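Local coordinates for protein HAD hydrolase, family IA, variant 3 (PDB 6W04) that probably acts as a magnesium-dependent hydrolase of the haloacid dehalogenase (HAD) superfamily, at residues T33-D38 and I52-N57; E96-C101 and I212-M217. All coordinates share one frame; numbering follows the deposited sequence.

In the fold
Contact 1 comes first along the chain, joining the loop before helix 37-43 to the end of helix 48-56. Contact 2 follows in series and bridges 111 residues, bringing helix 91-100 against the start of helix 214-222. Their centres are 42 Å apart and their nearest atoms about 30 Å apart, on opposite sides of the chain's centre, so neither touches the other. Contact 1 belongs to the helical insertion after strand 3-7, the cap position of this HAD subclass. Contact 2 lies on the six-stranded parallel sheet of the Rossmann-like core. Both are structural packing away from the magnesium site at D7, N9 and D169.

Contact 1: residues T33-D38 and I52-N57; sequences TPLSED and IEHILN
L35 meets H54 and I55 inside the all-helical segment that follows strand 3-7, which corresponds to the cap of HAD family IA proteins. Here the loop entering helix 37-43 folds against the last turn of helix 48-56. The tight part is small and apolar, and one methyl does the touching. L35 CD2 lies 4.0 Å from I55 CG1, and the two side chains run roughly perpendicular to each other. The same CD2 comes 3.9 Å from CD2 of the H54 imidazole. With L35 CG beside the backbone N (chi1 -59°) and CD1 continuing the extended chain, CD2 is the branch turned onto helix 48-56. L43 and I30 close in around this pair, touching L35 and I55 respectively; L35 and I55 are both buried.

Toward H54 the contact becomes polar and partly open to solvent. The backbones stay well apart, with L35 CA 8.1 Å from I55 CA, and no hydrogen bond crosses directly between the two segments. Instead, E39 of helix 37-43 links them: its OE1 accepts from S36 N, at the N-cap of its own helix, and its OE2 bonds the imidazole. This second bond fixes the outer end of the ring through H54 NE2, the ring atom next to the CD2 that meets L35.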
loop_
_atom_site.group_PDB
_atom_site.type_symbol
_atom_site.label_atom_id
_atom_site.label_comp_id
_atom_site.label_asym_id
_atom_site.label_seq_id
_atom_site.Cartn_x
_atom_site.Cartn_y
_atom_site.Cartn_z
ATOM N N THR A 33 -11.190 -8.066 -24.738
ATOM C CA THR A 33 -12.302 -7.550 -23.954
ATOM C C THR A 33 -11.760 -7.135 -22.597
ATOM O O THR A 33 -10.893 -7.824 -22.037
ATOM C CB THR A 33 -13.432 -8.571 -23.757
ATOM O OG1 THR A 33 -12.930 -9.695 -23.037
ATOM C CG2 THR A 33 -13.991 -9.033 -25.091
ATOM N N PRO A 34 -12.238 -6.016 -22.050
ATOM C CA PRO A 34 -11.809 -5.607 -20.708
ATOM C C PRO A 34 -12.371 -6.538 -19.643
ATOM O O PRO A 34 -13.346 -7.264 -19.857
ATOM C CB PRO A 34 -12.385 -4.187 -20.562
ATOM C CG PRO A 34 -13.479 -4.088 -21.534
ATOM C CD PRO A 34 -13.251 -5.121 -22.625
ATOM N N LEU A 35 -11.748 -6.500 -18.466
ATOM C CA LEU A 35 -12.323 -7.190 -17.314
ATOM C C LEU A 35 -13.663 -6.558 -16.964
ATOM O O LEU A 35 -13.811 -5.339 -17.011
ATOM C CB LEU A 35 -11.386 -7.109 -16.102
ATOM C CG LEU A 35 -9.961 -7.662 -16.178
ATOM C CD1 LEU A 35 -9.254 -7.399 -14.839
ATOM C CD2 LEU A 35 -9.944 -9.187 -16.519
ATOM N N SER A 36 -14.663 -7.390 -16.656
ATOM C CA SER A 36 -15.910 -6.834 -16.138
ATOM C C SER A 36 -15.714 -6.357 -14.699
ATOM O O SER A 36 -14.730 -6.692 -14.027
ATOM C CB SER A 36 -17.037 -7.870 -16.177
ATOM O OG SER A 36 -16.715 -8.955 -15.332
ATOM N N GLU A 37 -16.689 -5.589 -14.206
ATOM C CA GLU A 37 -16.633 -5.160 -12.813
ATOM C C GLU A 37 -16.625 -6.358 -11.871
ATOM O O GLU A 37 -15.941 -6.342 -10.840
ATOM C CB GLU A 37 -17.803 -4.228 -12.496
ATOM C CG GLU A 37 -17.695 -2.867 -13.149
ATOM C CD GLU A 37 -18.890 -1.979 -12.814
ATOM O OE1 GLU A 37 -19.790 -2.442 -12.076
ATOM O OE2 GLU A 37 -18.927 -0.823 -13.283
ATOM N N ASP A 38 -17.368 -7.415 -12.222
ATOM C CA ASP A 38 -17.380 -8.628 -11.410
ATOM C C ASP A 38 -16.041 -9.350 -11.469
ATOM O O ASP A 38 -15.563 -9.848 -10.443
ATOM C CB ASP A 38 -18.506 -9.561 -11.855
ATOM C CG ASP A 38 -19.903 -9.003 -11.539
ATOM O OD1 ASP A 38 -20.066 -8.263 -10.539
ATOM O OD2 ASP A 38 -20.842 -9.311 -12.304
ATOM N N ILE A 52 -2.470 -11.497 -14.868
ATOM C CA ILE A 52 -2.124 -11.781 -16.262
ATOM C C ILE A 52 -2.548 -13.191 -16.642
ATOM O O ILE A 52 -3.069 -13.425 -17.746
ATOM C CB ILE A 52 -0.619 -11.568 -16.495
ATOM C CG1 ILE A 52 -0.241 -10.130 -16.152
ATOM C CG2 ILE A 52 -0.277 -11.922 -17.953
ATOM C CD1 ILE A 52 1.208 -9.961 -15.639
ATOM N N GLU A 53 -2.324 -14.157 -15.735
ATOM C CA GLU A 53 -2.774 -15.523 -15.979
ATOM C C GLU A 53 -4.285 -15.591 -16.158
ATOM O O GLU A 53 -4.777 -16.363 -16.980
ATOM C CB GLU A 53 -2.327 -16.453 -14.839
ATOM C CG GLU A 53 -0.793 -16.614 -14.826
ATOM C CD GLU A 53 -0.288 -17.397 -13.635
ATOM O OE1 GLU A 53 -0.987 -17.407 -12.598
ATOM O OE2 GLU A 53 0.785 -18.027 -13.762
ATOM N N HIS A 54 -5.039 -14.813 -15.381
ATOM C CA HIS A 54 -6.481 -14.762 -15.606
ATOM C C HIS A 54 -6.797 -14.260 -17.010
ATOM O O HIS A 54 -7.636 -14.838 -17.714
ATOM C CB HIS A 54 -7.167 -13.857 -14.587
ATOM C CG HIS A 54 -8.642 -13.750 -14.808
ATOM N ND1 HIS A 54 -9.537 -14.649 -14.269
ATOM C CD2 HIS A 54 -9.375 -12.885 -15.544
ATOM C CE1 HIS A 54 -10.763 -14.330 -14.653
ATOM N NE2 HIS A 54 -10.691 -13.253 -15.416
ATOM N N ILE A 55 -6.133 -13.185 -17.427
ATOM C CA ILE A 55 -6.412 -12.554 -18.717
ATOM C C ILE A 55 -6.052 -13.490 -19.868
ATOM O O ILE A 55 -6.806 -13.618 -20.838
ATOM C CB ILE A 55 -5.651 -11.216 -18.812
ATOM C CG1 ILE A 55 -6.273 -10.189 -17.844
ATOM C CG2 ILE A 55 -5.621 -10.718 -20.281
ATOM C CD1 ILE A 55 -5.389 -8.955 -17.542
ATOM N N LEU A 56 -4.899 -14.159 -19.782
ATOM C CA LEU A 56 -4.536 -15.163 -20.781
ATOM C C LEU A 56 -5.311 -16.467 -20.616
ATOM O O LEU A 56 -5.354 -17.277 -21.553
ATOM C CB LEU A 56 -3.029 -15.451 -20.704
ATOM C CG LEU A 56 -2.117 -14.278 -21.038
ATOM C CD1 LEU A 56 -0.723 -14.554 -20.498
ATOM C CD2 LEU A 56 -2.094 -14.047 -22.551
ATOM N N ASN A 57 -5.936 -16.677 -19.460
ATOM C CA ASN A 57 -6.519 -17.963 -19.072
ATOM C C ASN A 57 -5.487 -19.078 -19.173
ATOM O O ASN A 57 -5.753 -20.156 -19.710
ATOM C CB ASN A 57 -7.767 -18.297 -19.896
ATOM C CG ASN A 57 -8.656 -19.315 -19.205
ATOM O OD1 ASN A 57 -8.708 -19.365 -17.973
ATOM N ND2 ASN A 57 -9.325 -20.164 -19.990
#

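Contact 2: residues E96-C101 and I212-M217; sequences EALKKC and ITIEEM
I214 and L98 are brought together by first torsions of the same class: each places its CG branch beside the backbone N and anti to the carbonyl carbon, with chi1 -41° for I214 CG1. In I214 the second torsion of -77° then folds CD1 back instead of extending it, and that methyl carries the contact. I214 CD1 sits 3.6 Å from L98 CD2, a close apolar approach, and 4.2 Å from A97 CB at the more open margin. One methyl therefore meets consecutive residues of helix 91-100. The CA atoms of L98 and I214 are 7.6 Å apart, a spacing bridged by side chains alone; no hydrogen bond crosses.

I214 is the first residue of its helix, and the turn that presents it is closed by a capping box. E216 N donates to T213 OG1 over 2.9 Å, nearly straight at 167°. The reciprocal bond, from T213 N to E216 OE1, is weak: its 3.1 Å length is acceptable, but the angle at the hydrogen is poor. A backbone bond from M217 N to T213 O, also 3.1 Å, continues the first turn.

Both helices pack on the parallel sheet: L98 on V4 and F6 of strand 3-7, and also on I103 of a loop, while M217 reaches V4 as well as I165 and F167 of strand 164-168. Helices 91-100 and 214-222 thus flank each other over the central strands, with M1 touching both I214 and M217.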
loop_
_atom_site.group_PDB
_atom_site.type_symbol
_atom_site.label_atom_id
_atom_site.label_comp_id
_atom_site.label_asym_id
_atom_site.label_seq_id
_atom_site.Cartn_x
_atom_site.Cartn_y
_atom_site.Cartn_z
ATOM N N GLU A 96 3.746 16.232 9.328
ATOM C CA GLU A 96 4.357 17.355 10.037
ATOM C C GLU A 96 4.217 17.200 11.547
ATOM O O GLU A 96 5.165 17.469 12.297
ATOM C CB GLU A 96 3.727 18.668 9.576
ATOM C CG GLU A 96 3.803 18.891 8.066
ATOM C CD GLU A 96 3.075 20.148 7.623
ATOM O OE1 GLU A 96 3.379 20.681 6.539
ATOM O OE2 GLU A 96 2.188 20.605 8.370
ATOM N N ALA A 97 3.047 16.763 12.010
ATOM C CA ALA A 97 2.843 16.593 13.440
ATOM C C ALA A 97 3.770 15.525 14.009
ATOM O O ALA A 97 4.254 15.654 15.142
ATOM C CB ALA A 97 1.379 16.256 13.725
ATOM N N LEU A 98 4.025 14.459 13.241
ATOM C CA LEU A 98 4.899 13.386 13.708
ATOM C C LEU A 98 6.336 13.876 13.881
ATOM O O LEU A 98 6.971 13.618 14.910
ATOM C CB LEU A 98 4.838 12.200 12.732
ATOM C CG LEU A 98 3.556 11.361 12.780
ATOM C CD1 LEU A 98 3.497 10.343 11.642
ATOM C CD2 LEU A 98 3.402 10.679 14.154
ATOM N N LYS A 99 6.866 14.588 12.881
ATOM C CA LYS A 99 8.223 15.111 13.003
ATOM C C LYS A 99 8.337 16.080 14.172
ATOM O O LYS A 99 9.335 16.060 14.900
ATOM C CB LYS A 99 8.673 15.796 11.713
ATOM C CG LYS A 99 10.135 16.250 11.792
ATOM C CD LYS A 99 10.405 17.516 11.008
ATOM C CE LYS A 99 11.840 18.009 11.244
ATOM N NZ LYS A 99 12.869 16.979 10.910
ATOM N N LYS A 100 7.320 16.922 14.383
ATOM C CA LYS A 100 7.363 17.839 15.520
ATOM C C LYS A 100 7.440 17.081 16.839
ATOM O O LYS A 100 8.025 17.575 17.805
ATOM C CB LYS A 100 6.145 18.766 15.512
ATOM N N CYS A 101 6.880 15.873 16.892
ATOM C CA CYS A 101 6.930 15.048 18.093
ATOM C C CYS A 101 8.149 14.132 18.138
ATOM O O CYS A 101 8.275 13.348 19.085
ATOM C CB CYS A 101 5.653 14.210 18.208
ATOM S SG CYS A 101 4.129 15.176 18.240
ATOM N N ILE A 212 -7.653 10.701 12.746
ATOM C CA ILE A 212 -6.756 10.080 13.708
ATOM C C ILE A 212 -5.874 11.164 14.326
ATOM O O ILE A 212 -5.509 12.138 13.657
ATOM C CB ILE A 212 -5.918 8.968 13.035
ATOM C CG1 ILE A 212 -5.191 8.119 14.075
ATOM C CG2 ILE A 212 -4.933 9.543 12.010
ATOM C CD1 ILE A 212 -6.110 7.358 14.987
ATOM N N THR A 213 -5.559 11.011 15.611
ATOM C CA THR A 213 -4.617 11.879 16.303
ATOM C C THR A 213 -3.434 11.066 16.819
ATOM O O THR A 213 -3.505 9.842 16.968
ATOM C CB THR A 213 -5.270 12.620 17.484
ATOM O OG1 THR A 213 -5.469 11.713 18.575
ATOM C CG2 THR A 213 -6.605 13.228 17.078
ATOM N N ILE A 214 -2.334 11.771 17.097
ATOM C CA ILE A 214 -1.180 11.142 17.738
ATOM C C ILE A 214 -1.598 10.453 19.031
ATOM O O ILE A 214 -1.128 9.354 19.355
ATOM C CB ILE A 214 -0.087 12.193 18.008
ATOM C CG1 ILE A 214 0.038 13.162 16.830
ATOM C CG2 ILE A 214 1.237 11.511 18.337
ATOM C CD1 ILE A 214 0.756 12.594 15.668
ATOM N N GLU A 215 -2.477 11.098 19.800
ATOM C CA GLU A 215 -2.864 10.560 21.098
ATOM C C GLU A 215 -3.696 9.294 20.943
ATOM O O GLU A 215 -3.535 8.343 21.717
ATOM C CB GLU A 215 -3.625 11.621 21.900
ATOM N N GLU A 216 -4.603 9.269 19.960
ATOM C CA GLU A 216 -5.350 8.045 19.680
ATOM C C GLU A 216 -4.408 6.902 19.328
ATOM O O GLU A 216 -4.605 5.762 19.771
ATOM C CB GLU A 216 -6.344 8.274 18.543
ATOM C CG GLU A 216 -7.525 9.185 18.868
ATOM C CD GLU A 216 -8.407 9.435 17.648
ATOM O OE1 GLU A 216 -8.265 10.502 17.012
ATOM O OE2 GLU A 216 -9.229 8.554 17.312
ATOM N N MET A 217 -3.370 7.194 18.533
ATOM C CA MET A 217 -2.432 6.165 18.094
ATOM C C MET A 217 -1.578 5.662 19.250
ATOM O O MET A 217 -1.328 4.455 19.369
ATOM C CB MET A 217 -1.549 6.710 16.968
ATOM C CG MET A 217 -2.333 7.075 15.714
ATOM S SD MET A 217 -1.435 8.062 14.483
ATOM C CE MET A 217 -0.078 6.960 14.212
#